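Local coordinates for inactive glucansucrase (Lactobacillus reuteri, PDB 5JBD), which belongs to glycosyl hydrolase family 70, is built round a TIM-barrel and binds a calcium ion, at residues Q311-H316 with K639-N644; Y340-E345 with T367-N372; Q449-L454 with T487-A492; N456-P461 with A646-M651. All blocks are in the same frame, centred on the assembly; numbering follows the deposited sequence.

Contact 1. Residues Q311-H316 with K639-N644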
loop_
_atom_site.group_PDB
_atom_site.type_symbol
_atom_site.label_atom_id
_atom_site.label_comp_id
_atom_site.label_asym_id
_atom_site.label_seq_id
_atom_site.Cartn_x
_atom_site.Cartn_y
_atom_site.Cartn_z
ATOM N N GLN A 311 -11.620 9.644 26.599
ATOM C CA GLN A 311 -11.403 8.240 26.962
ATOM C C GLN A 311 -11.882 7.292 25.853
ATOM O O GLN A 311 -11.160 6.353 25.480
ATOM C CB GLN A 311 -12.084 7.902 28.304
ATOM C CG GLN A 311 -11.878 6.467 28.828
ATOM C CD GLN A 311 -10.420 6.117 29.113
ATOM O OE1 GLN A 311 -9.840 5.262 28.435
ATOM N NE2 GLN A 311 -9.813 6.789 30.098
ATOM N N ASN A 312 -13.091 7.541 25.337
ATOM C CA ASN A 312 -13.654 6.708 24.276
ATOM C C ASN A 312 -12.900 6.913 22.956
ATOM O O ASN A 312 -12.596 5.951 22.261
ATOM C CB ASN A 312 -15.149 7.009 24.073
ATOM C CG ASN A 312 -16.003 6.585 25.249
ATOM O OD1 ASN A 312 -15.595 5.774 26.089
ATOM N ND2 ASN A 312 -17.216 7.088 25.285
ATOM N N ALA A 313 -12.596 8.166 22.621
ATOM C CA ALA A 313 -11.842 8.463 21.394
ATOM C C ALA A 313 -10.474 7.752 21.395
ATOM O O ALA A 313 -10.128 7.055 20.442
ATOM C CB ALA A 313 -11.658 9.964 21.220
ATOM N N ASN A 314 -9.749 7.888 22.489
ATOM C CA ASN A 314 -8.393 7.314 22.617
ATOM C C ASN A 314 -8.379 5.759 22.682
ATOM O O ASN A 314 -7.467 5.130 22.151
ATOM C CB ASN A 314 -7.651 7.930 23.809
ATOM C CG ASN A 314 -7.367 9.432 23.634
ATOM O OD1 ASN A 314 -7.754 10.043 22.638
ATOM N ND2 ASN A 314 -6.699 10.034 24.622
ATOM N N ASP A 315 -9.402 5.162 23.296
ATOM C CA ASP A 315 -9.587 3.697 23.259
ATOM C C ASP A 315 -9.811 3.170 21.834
ATOM O O ASP A 315 -9.587 1.978 21.574
ATOM C CB ASP A 315 -10.755 3.260 24.146
ATOM C CG ASP A 315 -10.418 3.256 25.641
ATOM O OD1 ASP A 315 -9.240 3.342 26.023
ATOM O OD2 ASP A 315 -11.361 3.177 26.454
ATOM N N HIS A 316 -10.255 4.041 20.920
ATOM C CA HIS A 316 -10.470 3.668 19.517
ATOM C C HIS A 316 -9.558 4.470 18.589
ATOM O O HIS A 316 -9.968 4.951 17.532
ATOM C CB HIS A 316 -11.966 3.816 19.186
ATOM C CG HIS A 316 -12.830 2.893 19.990
ATOM N ND1 HIS A 316 -12.980 1.557 19.671
ATOM C CD2 HIS A 316 -13.543 3.092 21.127
ATOM C CE1 HIS A 316 -13.758 0.978 20.569
ATOM N NE2 HIS A 316 -14.116 1.885 21.460
ATOM N N LYS A 639 -14.386 18.333 19.376
ATOM C CA LYS A 639 -13.210 17.559 19.028
ATOM C C LYS A 639 -13.342 16.072 19.364
ATOM O O LYS A 639 -13.935 15.686 20.377
ATOM C CB LYS A 639 -11.970 18.124 19.722
ATOM C CG LYS A 639 -11.609 19.562 19.342
ATOM C CD LYS A 639 -11.268 19.681 17.870
ATOM C CE LYS A 639 -10.556 20.984 17.511
ATOM N NZ LYS A 639 -10.015 20.965 16.098
ATOM N N THR A 640 -12.717 15.256 18.529
ATOM C CA THR A 640 -12.542 13.829 18.795
ATOM C C THR A 640 -11.125 13.617 19.365
ATOM O O THR A 640 -10.976 13.427 20.582
ATOM C CB THR A 640 -12.862 13.034 17.523
ATOM O OG1 THR A 640 -14.245 13.233 17.198
ATOM C CG2 THR A 640 -12.619 11.544 17.699
ATOM N N PHE A 641 -10.084 13.684 18.533
ATOM C CA PHE A 641 -8.714 13.667 19.072
ATOM C C PHE A 641 -8.243 15.065 19.486
ATOM O O PHE A 641 -8.566 16.052 18.844
ATOM C CB PHE A 641 -7.740 12.956 18.133
ATOM C CG PHE A 641 -8.052 11.502 17.997
ATOM C CD1 PHE A 641 -7.918 10.660 19.098
ATOM C CD2 PHE A 641 -8.604 10.992 16.830
ATOM C CE1 PHE A 641 -8.261 9.331 19.014
ATOM C CE2 PHE A 641 -8.957 9.665 16.752
ATOM C CZ PHE A 641 -8.791 8.833 17.843
ATOM N N GLU A 642 -7.531 15.106 20.606
ATOM C CA GLU A 642 -6.947 16.308 21.162
ATOM C C GLU A 642 -5.505 15.969 21.533
ATOM O O GLU A 642 -5.260 14.938 22.170
ATOM C CB GLU A 642 -7.662 16.695 22.429
ATOM C CG GLU A 642 -9.135 17.043 22.275
ATOM C CD GLU A 642 -9.753 17.429 23.600
ATOM O OE1 GLU A 642 -9.579 16.663 24.571
ATOM O OE2 GLU A 642 -10.396 18.488 23.680
ATOM N N SER A 643 -4.580 16.836 21.142
ATOM C CA SER A 643 -3.138 16.662 21.426
ATOM C C SER A 643 -2.850 17.180 22.823
ATOM O O SER A 643 -2.650 18.372 23.033
ATOM C CB SER A 643 -2.288 17.381 20.367
ATOM O OG SER A 643 -0.909 17.017 20.446
ATOM N N ASN A 644 -2.849 16.273 23.792
ATOM C CA ASN A 644 -2.626 16.629 25.198
ATOM C C ASN A 644 -1.843 15.504 25.862
ATOM O O ASN A 644 -1.482 14.532 25.193
ATOM C CB ASN A 644 -3.975 16.898 25.903
ATOM C CG ASN A 644 -4.958 15.747 25.771
ATOM O OD1 ASN A 644 -4.584 14.577 25.850
ATOM N ND2 ASN A 644 -6.233 16.078 25.575
HETATM O O HOH W 1 -6.818 13.096 24.601
HETATM O O HOH W 2 -8.435 12.716 22.315
#
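Asn314 and Phe641 lie side by side like two tiles. The amide and ring planes are only 9° apart, and the two side chains run past each other in opposite directions. Asn314 OD1 meets the ring at its edge, near the ring plane, 3.6 Å from Phe641 CD1. Ala313 O approaches the ring obliquely, 3.3 Å from Phe641 CE1. Ala313 itself points at the loop, and its CB touches both Thr640 O (3.6 Å) and Thr640 CG2 (4.0 Å). That threonine methyl, anti to its own backbone N, also lies over one face of Phe641, toward the rim.

Two waters fill in the polar side. One accepts from Glu642 N and lies within hydrogen-bonding distance of Asn314 OD1 and Thr640 O, which must share its protons with other acceptors. The other accepts from Asn314 ND2 and can donate to OD1 of Asn644, the N-cap residue of helix 645-648. The contact thus joins helix 310-315 to the loop that leads into helix 645-648, and Leu647 of that helix touches both Asn314 and Phe641. The two waters probably hold the buried amide against rotation and give both its ends a partner.

Contact 2. Residues Y340-E345 with T367-N372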
loop_
_atom_site.group_PDB
_atom_site.type_symbol
_atom_site.label_atom_id
_atom_site.label_comp_id
_atom_site.label_asym_id
_atom_site.label_seq_id
_atom_site.Cartn_x
_atom_site.Cartn_y
_atom_site.Cartn_z
ATOM N N TYR A 340 -3.426 12.956 12.155
ATOM C CA TYR A 340 -2.643 13.385 10.988
ATOM C C TYR A 340 -1.243 12.737 11.024
ATOM O O TYR A 340 -0.609 12.715 12.080
ATOM C CB TYR A 340 -2.515 14.945 10.981
ATOM C CG TYR A 340 -1.417 15.434 10.081
ATOM C CD1 TYR A 340 -1.566 15.390 8.706
ATOM C CD2 TYR A 340 -0.208 15.923 10.597
ATOM C CE1 TYR A 340 -0.540 15.783 7.858
ATOM C CE2 TYR A 340 0.816 16.343 9.755
ATOM C CZ TYR A 340 0.650 16.253 8.383
ATOM O OH TYR A 340 1.663 16.630 7.522
ATOM N N MET A 341 -0.733 12.247 9.889
ATOM C CA MET A 341 0.644 11.686 9.846
ATOM C C MET A 341 1.676 12.785 9.596
ATOM O O MET A 341 1.703 13.395 8.524
ATOM C CB MET A 341 0.782 10.595 8.769
ATOM C CG MET A 341 2.077 9.800 8.874
ATOM S SD MET A 341 2.120 8.278 7.899
ATOM C CE MET A 341 3.048 8.799 6.459
ATOM N N ASP A 342 2.528 13.038 10.588
ATOM C CA ASP A 342 3.541 14.104 10.502
ATOM C C ASP A 342 4.770 13.638 9.707
ATOM O O ASP A 342 5.849 13.400 10.267
ATOM C CB ASP A 342 3.917 14.590 11.918
ATOM C CG ASP A 342 4.831 15.807 11.917
ATOM O OD1 ASP A 342 4.968 16.525 10.891
ATOM O OD2 ASP A 342 5.407 16.073 12.976
ATOM N N SER A 343 4.597 13.529 8.391
ATOM C CA SER A 343 5.682 13.098 7.517
ATOM C C SER A 343 6.847 14.088 7.514
ATOM O O SER A 343 7.999 13.688 7.309
ATOM C CB SER A 343 5.172 12.838 6.086
ATOM O OG SER A 343 4.756 14.012 5.427
ATOM N N GLY A 344 6.544 15.379 7.723
ATOM C CA GLY A 344 7.554 16.408 7.850
ATOM C C GLY A 344 8.636 16.065 8.856
ATOM O O GLY A 344 9.811 16.262 8.580
ATOM N N GLU A 345 8.223 15.516 10.002
ATOM C CA GLU A 345 9.160 15.113 11.045
ATOM C C GLU A 345 10.091 14.006 10.570
ATOM O O GLU A 345 11.283 14.023 10.888
ATOM C CB GLU A 345 8.419 14.681 12.327
ATOM C CG GLU A 345 9.286 14.126 13.456
ATOM C CD GLU A 345 10.157 15.179 14.154
ATOM O OE1 GLU A 345 9.918 16.385 13.965
ATOM O OE2 GLU A 345 11.105 14.800 14.885
ATOM N N THR A 367 11.914 23.188 14.477
ATOM C CA THR A 367 10.929 23.930 13.689
ATOM C C THR A 367 10.227 23.157 12.554
ATOM O O THR A 367 9.114 23.518 12.175
ATOM C CB THR A 367 11.610 25.135 13.029
ATOM O OG1 THR A 367 12.701 24.676 12.229
ATOM C CG2 THR A 367 12.158 26.091 14.081
ATOM N N ASN A 368 10.870 22.121 12.001
ATOM C CA ASN A 368 10.407 21.525 10.728
ATOM C C ASN A 368 9.596 20.248 10.974
ATOM O O ASN A 368 10.015 19.125 10.672
ATOM C CB ASN A 368 11.584 21.353 9.761
ATOM C CG ASN A 368 12.201 22.694 9.346
ATOM O OD1 ASN A 368 11.762 23.766 9.780
ATOM N ND2 ASN A 368 13.207 22.640 8.491
ATOM N N SER A 369 8.430 20.483 11.567
ATOM C CA SER A 369 7.441 19.474 11.924
ATOM C C SER A 369 6.100 20.175 11.953
ATOM O O SER A 369 6.052 21.409 11.991
ATOM C CB SER A 369 7.779 18.884 13.292
ATOM O OG SER A 369 6.689 18.269 13.918
ATOM N N ILE A 370 5.007 19.418 11.954
ATOM C CA ILE A 370 3.673 20.013 12.177
ATOM C C ILE A 370 3.567 20.706 13.564
ATOM O O ILE A 370 2.717 21.565 13.742
ATOM C CB ILE A 370 2.528 18.978 11.959
ATOM C CG1 ILE A 370 1.200 19.678 11.624
ATOM C CG2 ILE A 370 2.392 18.013 13.145
ATOM C CD1 ILE A 370 1.177 20.332 10.260
ATOM N N VAL A 371 4.430 20.339 14.520
ATOM C CA VAL A 371 4.555 21.036 15.810
ATOM C C VAL A 371 5.940 21.698 15.995
ATOM O O VAL A 371 6.985 21.035 15.889
ATOM C CB VAL A 371 4.344 20.056 16.986
ATOM C CG1 VAL A 371 4.172 20.812 18.301
ATOM C CG2 VAL A 371 3.139 19.138 16.715
ATOM N N ASN A 372 5.935 23.004 16.298
ATOM C CA ASN A 372 7.146 23.726 16.701
ATOM C C ASN A 372 7.410 23.396 18.161
ATOM O O ASN A 372 6.518 23.554 18.988
ATOM C CB ASN A 372 6.961 25.232 16.509
ATOM C CG ASN A 372 8.185 26.030 16.927
ATOM O OD1 ASN A 372 8.543 26.063 18.101
ATOM N ND2 ASN A 372 8.822 26.673 15.978
#
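Asp342 grips the 367-372 loop with both carboxylate oxygens. OD2 takes the hydroxyl of Ser369, OG to OD2 2.7 Å, on its syn lone pair. OD1 takes the backbone N of Ile370 at 3.1 Å, in a fairly straight bond (161°) that arrives from above the carboxylate plane. The aspartate reaches the loop because its CG is anti to the backbone N (chi1 -173°). Ser369 OG works in two directions. It donates to Asp342 and accepts from Val371 N at 3.1 Å, which makes an ST turn; Arg373 NH1 is a further partner.

Beside this polar knot the packing is close. The Ile370 CG2 methyl sits against the carboxylate, 3.5 Å from Asp342 CG. The apolar part is the CG1 branch, which runs obliquely across Tyr340, whose CE2 lies 3.8 Å from Ile370 CB. Tyr340 is buried against helix 326-333. Ile370 packs on buried Tyr340 and Asp342 but is itself partly exposed.

The other end is looser. Gly344 and Asn368 are partly exposed and meet mainly through backbone atoms, with Gly344 O and Asn368 O 3.6 Å apart. Both carbonyls lie within hydrogen-bonding reach of Thr348 OG1, which can donate to one at a time. Buried Glu345 brings OE1 within 3.4 Å of Ser369 CB and has a long, weak ion pair to Arg373.

Strand 340-341 pairs with strand 385-388 in the parallel sheet of the barrel domain. The loop is therefore fixed where this strand gives way to helix 343-354. The Asp342 carboxylate ties down the turn, and its bond probably fixes the rotation of the Ser369 hydroxyl, with the oxygen left to accept from Val371 N.

Contact 3. Residues Q449-L454 with T487-A492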
loop_
_atom_site.group_PDB
_atom_site.type_symbol
_atom_site.label_atom_id
_atom_site.label_comp_id
_atom_site.label_asym_id
_atom_site.label_seq_id
_atom_site.Cartn_x
_atom_site.Cartn_y
_atom_site.Cartn_z
ATOM N N GLN A 449 17.626 9.393 16.223
ATOM C CA GLN A 449 16.343 9.654 15.590
ATOM C C GLN A 449 15.220 9.191 16.512
ATOM O O GLN A 449 14.266 9.943 16.747
ATOM C CB GLN A 449 16.231 9.004 14.214
ATOM C CG GLN A 449 17.101 9.683 13.165
ATOM C CD GLN A 449 16.923 9.118 11.767
ATOM O OE1 GLN A 449 15.816 9.120 11.219
ATOM N NE2 GLN A 449 18.022 8.651 11.169
ATOM N N TYR A 450 15.358 7.979 17.065
ATOM C CA TYR A 450 14.374 7.469 18.031
ATOM C C TYR A 450 14.339 8.234 19.355
ATOM O O TYR A 450 13.271 8.381 19.963
ATOM C CB TYR A 450 14.573 5.959 18.294
ATOM C CG TYR A 450 13.804 5.093 17.330
ATOM C CD1 TYR A 450 12.434 4.888 17.503
ATOM C CD2 TYR A 450 14.427 4.497 16.224
ATOM C CE1 TYR A 450 11.709 4.106 16.612
ATOM C CE2 TYR A 450 13.706 3.716 15.325
ATOM C CZ TYR A 450 12.351 3.521 15.520
ATOM O OH TYR A 450 11.614 2.761 14.639
ATOM N N ALA A 451 15.494 8.690 19.830
ATOM C CA ALA A 451 15.545 9.462 21.079
ATOM C C ALA A 451 14.737 10.759 20.962
ATOM O O ALA A 451 14.049 11.148 21.915
ATOM C CB ALA A 451 16.973 9.769 21.472
ATOM N N ILE A 452 14.811 11.402 19.797
ATOM C CA ILE A 452 13.999 12.578 19.501
ATOM C C ILE A 452 12.521 12.192 19.382
ATOM O O ILE A 452 11.663 12.781 20.057
ATOM C CB ILE A 452 14.486 13.300 18.203
ATOM C CG1 ILE A 452 15.888 13.908 18.391
ATOM C CG2 ILE A 452 13.482 14.350 17.732
ATOM C CD1 ILE A 452 15.964 15.092 19.348
ATOM N N LEU A 453 12.229 11.193 18.536
ATOM C CA LEU A 453 10.859 10.742 18.326
ATOM C C LEU A 453 10.143 10.394 19.647
ATOM O O LEU A 453 9.001 10.798 19.866
ATOM C CB LEU A 453 10.806 9.523 17.398
ATOM C CG LEU A 453 9.388 9.236 16.854
ATOM C CD1 LEU A 453 9.139 10.026 15.585
ATOM C CD2 LEU A 453 9.185 7.749 16.592
ATOM N N LEU A 454 10.819 9.660 20.515
ATOM C CA LEU A 454 10.193 9.142 21.727
ATOM C C LEU A 454 10.121 10.131 22.890
ATOM O O LEU A 454 9.437 9.861 23.879
ATOM C CB LEU A 454 10.885 7.849 22.152
ATOM C CG LEU A 454 10.708 6.697 21.131
ATOM C CD1 LEU A 454 11.637 5.538 21.459
ATOM C CD2 LEU A 454 9.266 6.204 21.071
ATOM N N THR A 487 14.674 -0.064 22.599
ATOM C CA THR A 487 13.880 -0.574 23.733
ATOM C C THR A 487 14.209 0.120 25.050
ATOM O O THR A 487 13.318 0.357 25.876
ATOM C CB THR A 487 13.966 -2.104 23.889
ATOM O OG1 THR A 487 15.332 -2.519 24.043
ATOM C CG2 THR A 487 13.351 -2.793 22.687
ATOM N N THR A 488 15.478 0.473 25.253
ATOM C CA THR A 488 15.844 1.318 26.395
ATOM C C THR A 488 15.058 2.645 26.373
ATOM O O THR A 488 14.509 3.064 27.383
ATOM C CB THR A 488 17.369 1.562 26.449
ATOM O OG1 THR A 488 18.030 0.303 26.512
ATOM C CG2 THR A 488 17.770 2.367 27.679
ATOM N N LEU A 489 14.984 3.274 25.208
ATOM C CA LEU A 489 14.232 4.522 25.067
ATOM C C LEU A 489 12.718 4.307 25.260
ATOM O O LEU A 489 12.031 5.151 25.861
ATOM C CB LEU A 489 14.518 5.158 23.697
ATOM C CG LEU A 489 15.956 5.648 23.475
ATOM C CD1 LEU A 489 16.202 5.930 21.987
ATOM C CD2 LEU A 489 16.224 6.891 24.324
ATOM N N MET A 490 12.205 3.182 24.762
ATOM C CA MET A 490 10.769 2.872 24.862
ATOM C C MET A 490 10.329 2.705 26.323
ATOM O O MET A 490 9.352 3.325 26.753
ATOM C CB MET A 490 10.436 1.634 24.032
ATOM C CG MET A 490 10.482 1.865 22.533
ATOM S SD MET A 490 10.388 0.322 21.601
ATOM C CE MET A 490 8.631 -0.036 21.704
ATOM N N ARG A 491 11.093 1.933 27.102
ATOM C CA ARG A 491 10.790 1.732 28.523
ATOM C C ARG A 491 10.926 3.039 29.309
ATOM O O ARG A 491 10.083 3.347 30.161
ATOM C CB ARG A 491 11.702 0.673 29.157
ATOM C CG ARG A 491 11.439 -0.756 28.718
ATOM C CD ARG A 491 12.474 -1.707 29.308
ATOM N NE ARG A 491 12.621 -2.913 28.485
ATOM C CZ ARG A 491 12.034 -4.093 28.711
ATOM N NH1 ARG A 491 11.236 -4.282 29.760
ATOM N NH2 ARG A 491 12.246 -5.112 27.869
ATOM N N ALA A 492 11.997 3.797 29.039
ATOM C CA ALA A 492 12.203 5.090 29.697
ATOM C C ALA A 492 11.067 6.084 29.403
ATOM O O ALA A 492 10.669 6.862 30.281
ATOM C CB ALA A 492 13.559 5.683 29.308
#
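Leu489 reaches across from helix 487-492 to the flank of helix 449-454. It starts with CB, which lies 3.7 Å from Leu454 CD1. The chain then turns beside its own backbone N (chi1 -66°), and CG divides into two methyls that both rest on Ala451. CD1 comes 3.6 Å from Ala451 N, against the helix backbone itself, and is also 3.9 Å from Ala451 CB. CD1 also meets Tyr450 CB at 4.0 Å. CD2 stays with the alanine, 4.1 Å from Ala451 CB. The small alanine side chain lets the leucine methyls come up to the main chain.

The two helix segments run nearly parallel, 14° apart, with axes 9.8 Å from each other at closest approach. Helices 446-455 and 483-496 come before and after strand 460-464 in the chain. They pack side by side on the outside of the TIM-barrel, as neighbouring helices do in this fold. Leu454 and Met490 both also touch that strand, so both help fill the layer between helices and sheet.

Leu454 completes the contact. Its side chain crosses Leu489 and Met490 obliquely, and its CD1 lies 4.0 Å from Met490 CG. Tyr450 contributes its CB here, while its hydroxyl bonds to Asp467 and to Tyr464 N. Leu489 also touches Ile569 of strand 564-571, which belongs to an antiparallel sheet beyond the barrel.

Contact 4. Residues N456-P461 with A646-M651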
loop_
_atom_site.group_PDB
_atom_site.type_symbol
_atom_site.label_atom_id
_atom_site.label_comp_id
_atom_site.label_asym_id
_atom_site.label_seq_id
_atom_site.Cartn_x
_atom_site.Cartn_y
_atom_site.Cartn_z
ATOM N N ASN A 456 9.547 13.548 22.086
ATOM C CA ASN A 456 8.743 14.671 21.573
ATOM C C ASN A 456 7.336 14.751 22.202
ATOM O O ASN A 456 6.650 13.735 22.342
ATOM C CB ASN A 456 8.607 14.594 20.039
ATOM C CG ASN A 456 9.742 15.290 19.296
ATOM O OD1 ASN A 456 10.586 15.986 19.875
ATOM N ND2 ASN A 456 9.731 15.143 17.982
ATOM N N LYS A 457 6.917 15.974 22.550
ATOM C CA LYS A 457 5.562 16.262 23.022
ATOM C C LYS A 457 4.629 16.414 21.816
ATOM O O LYS A 457 5.085 16.702 20.701
ATOM C CB LYS A 457 5.589 17.596 23.803
ATOM C CG LYS A 457 4.317 17.975 24.540
ATOM C CD LYS A 457 4.533 19.254 25.351
ATOM C CE LYS A 457 3.297 19.663 26.139
ATOM N NZ LYS A 457 2.143 19.898 25.245
ATOM N N ASP A 458 3.324 16.321 22.058
ATOM C CA ASP A 458 2.322 16.545 21.031
ATOM C C ASP A 458 2.526 15.634 19.813
ATOM O O ASP A 458 2.625 16.095 18.668
ATOM C CB ASP A 458 2.231 18.034 20.655
ATOM C CG ASP A 458 1.532 18.858 21.736
ATOM O OD1 ASP A 458 0.398 18.512 22.115
ATOM O OD2 ASP A 458 2.133 19.841 22.206
ATOM N N THR A 459 2.621 14.342 20.103
ATOM C CA THR A 459 2.598 13.309 19.083
ATOM C C THR A 459 2.328 11.927 19.668
ATOM O O THR A 459 2.596 11.679 20.837
ATOM C CB THR A 459 3.939 13.264 18.263
ATOM O OG1 THR A 459 3.762 12.458 17.090
ATOM C CG2 THR A 459 5.078 12.716 19.087
ATOM N N VAL A 460 1.798 11.026 18.836
ATOM C CA VAL A 460 1.820 9.600 19.127
ATOM C C VAL A 460 2.935 8.992 18.266
ATOM O O VAL A 460 2.771 8.848 17.059
ATOM C CB VAL A 460 0.462 8.912 18.842
ATOM C CG1 VAL A 460 0.540 7.424 19.180
ATOM C CG2 VAL A 460 -0.653 9.599 19.622
ATOM N N PRO A 461 4.087 8.662 18.877
ATOM C CA PRO A 461 5.165 8.070 18.091
ATOM C C PRO A 461 4.852 6.638 17.680
ATOM O O PRO A 461 4.175 5.915 18.437
ATOM C CB PRO A 461 6.336 8.089 19.051
ATOM C CG PRO A 461 5.712 7.903 20.390
ATOM C CD PRO A 461 4.428 8.692 20.315
ATOM N N ALA A 646 -2.742 13.068 27.730
ATOM C CA ALA A 646 -3.349 11.737 27.627
ATOM C C ALA A 646 -3.079 11.104 26.265
ATOM O O ALA A 646 -2.668 9.942 26.195
ATOM C CB ALA A 646 -4.836 11.778 27.929
ATOM N N LEU A 647 -3.282 11.850 25.186
ATOM C CA LEU A 647 -3.015 11.300 23.853
ATOM C C LEU A 647 -1.518 11.009 23.686
ATOM O O LEU A 647 -1.146 9.979 23.097
ATOM C CB LEU A 647 -3.488 12.241 22.751
ATOM C CG LEU A 647 -3.464 11.631 21.342
ATOM C CD1 LEU A 647 -4.501 10.520 21.222
ATOM C CD2 LEU A 647 -3.726 12.687 20.290
ATOM N N ASP A 648 -0.681 11.901 24.215
ATOM C CA ASP A 648 0.795 11.726 24.200
ATOM C C ASP A 648 1.259 10.474 24.924
ATOM O O ASP A 648 2.343 9.965 24.630
ATOM C CB ASP A 648 1.527 12.925 24.853
ATOM C CG ASP A 648 1.542 14.180 24.002
ATOM O OD1 ASP A 648 1.120 14.162 22.834
ATOM O OD2 ASP A 648 2.031 15.222 24.504
ATOM N N SER A 649 0.480 9.991 25.897
ATOM C CA SER A 649 0.811 8.736 26.594
ATOM C C SER A 649 0.766 7.457 25.703
ATOM O O SER A 649 1.294 6.413 26.090
ATOM C CB SER A 649 -0.077 8.569 27.845
ATOM O OG SER A 649 0.077 9.655 28.746
ATOM N N HIS A 650 0.158 7.552 24.516
ATOM C CA HIS A 650 0.100 6.433 23.568
ATOM C C HIS A 650 1.381 6.299 22.746
ATOM O O HIS A 650 2.135 7.280 22.549
ATOM C CB HIS A 650 -1.104 6.585 22.637
ATOM C CG HIS A 650 -2.412 6.513 23.359
ATOM N ND1 HIS A 650 -3.320 5.495 23.162
ATOM C CD2 HIS A 650 -2.939 7.303 24.326
ATOM C CE1 HIS A 650 -4.349 5.668 23.976
ATOM N NE2 HIS A 650 -4.140 6.752 24.693
ATOM N N MET A 651 1.620 5.069 22.307
ATOM C CA MET A 651 2.693 4.719 21.391
ATOM C C MET A 651 2.241 3.569 20.487
ATOM O O MET A 651 1.764 2.535 20.970
ATOM C CB MET A 651 3.961 4.315 22.156
ATOM C CG MET A 651 5.079 3.815 21.257
ATOM S SD MET A 651 6.674 3.751 22.090
ATOM C CE MET A 651 6.385 2.397 23.189
HETATM O O HOH W 3 0.609 17.624 24.723
#
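With its CG beside the backbone N (chi1 -74°), Asp648 reaches out to the backbone of Asp458 and Thr459. Asp458 has positive phi and psi (56°/53°), and that bend presents two successive N-H groups to the one carboxylate. Asp458 N donates to Asp648 OD2 at 3.0 Å. It arrives on the syn side but out of the carboxylate plane. Thr459 N makes a weak bond to Asp648 OD1, 3.1 Å long.

Asp458 and Asp648 bring like charges near each other, with Asp458 OD1 and Asp648 OD2 4.4 Å apart. A water bonds to both of these oxygens and accepts from Lys457 NZ. The lysine, bent at its last torsion, also forms a salt bridge from NZ to Asp458 OD2 at 3.0 Å. Its charge probably eases the repulsion. Thr378 O also binds Lys457 NZ, and Ser643 OG binds Asp458 OD1.

Further along, the chain enters the TIM-barrel: strands 460-464 and 652-654 are parallel neighbours in its sheet, and Pro461 is backbone-bonded to Ile652. The contact thus lies at the start of both strands.

Val460 packs against Leu647 and the residues that follow it. Its CG2 is 3.9 Å from Leu647 CG, the two side chains crossing at about a right angle. Its CG1 lies 3.7 Å from His650 O. Pro461 CD packs on the same carbonyl. Last, Met651 CA makes a CH...O contact with Pro461 O at 3.5 Å, and the methionine chain goes on to helices 446-455 and 483-496.

Contact 4 is the meeting point of the set. Its centre is about 11 Å from that of contact 1, 12 Å from contact 3 and 13 Å from contact 2, and it touches all three. Asn314 O and His650 CE1, 3.7 Å apart, pack it against contact 1. Met490 CE and Met651 CE meet at 3.6 Å on the contact 3 side. Val371 CG2 packs on Asp458 O from contact 2. Contacts 1 and 3 lie farther apart, about 23 Å between centres, and do not touch. Contacts 2 and 4 both reach the parallel barrel sheet. The calcium ion is bound by Glu237, Asp243, Asn287 and Asn751, none of which belongs to these contacts.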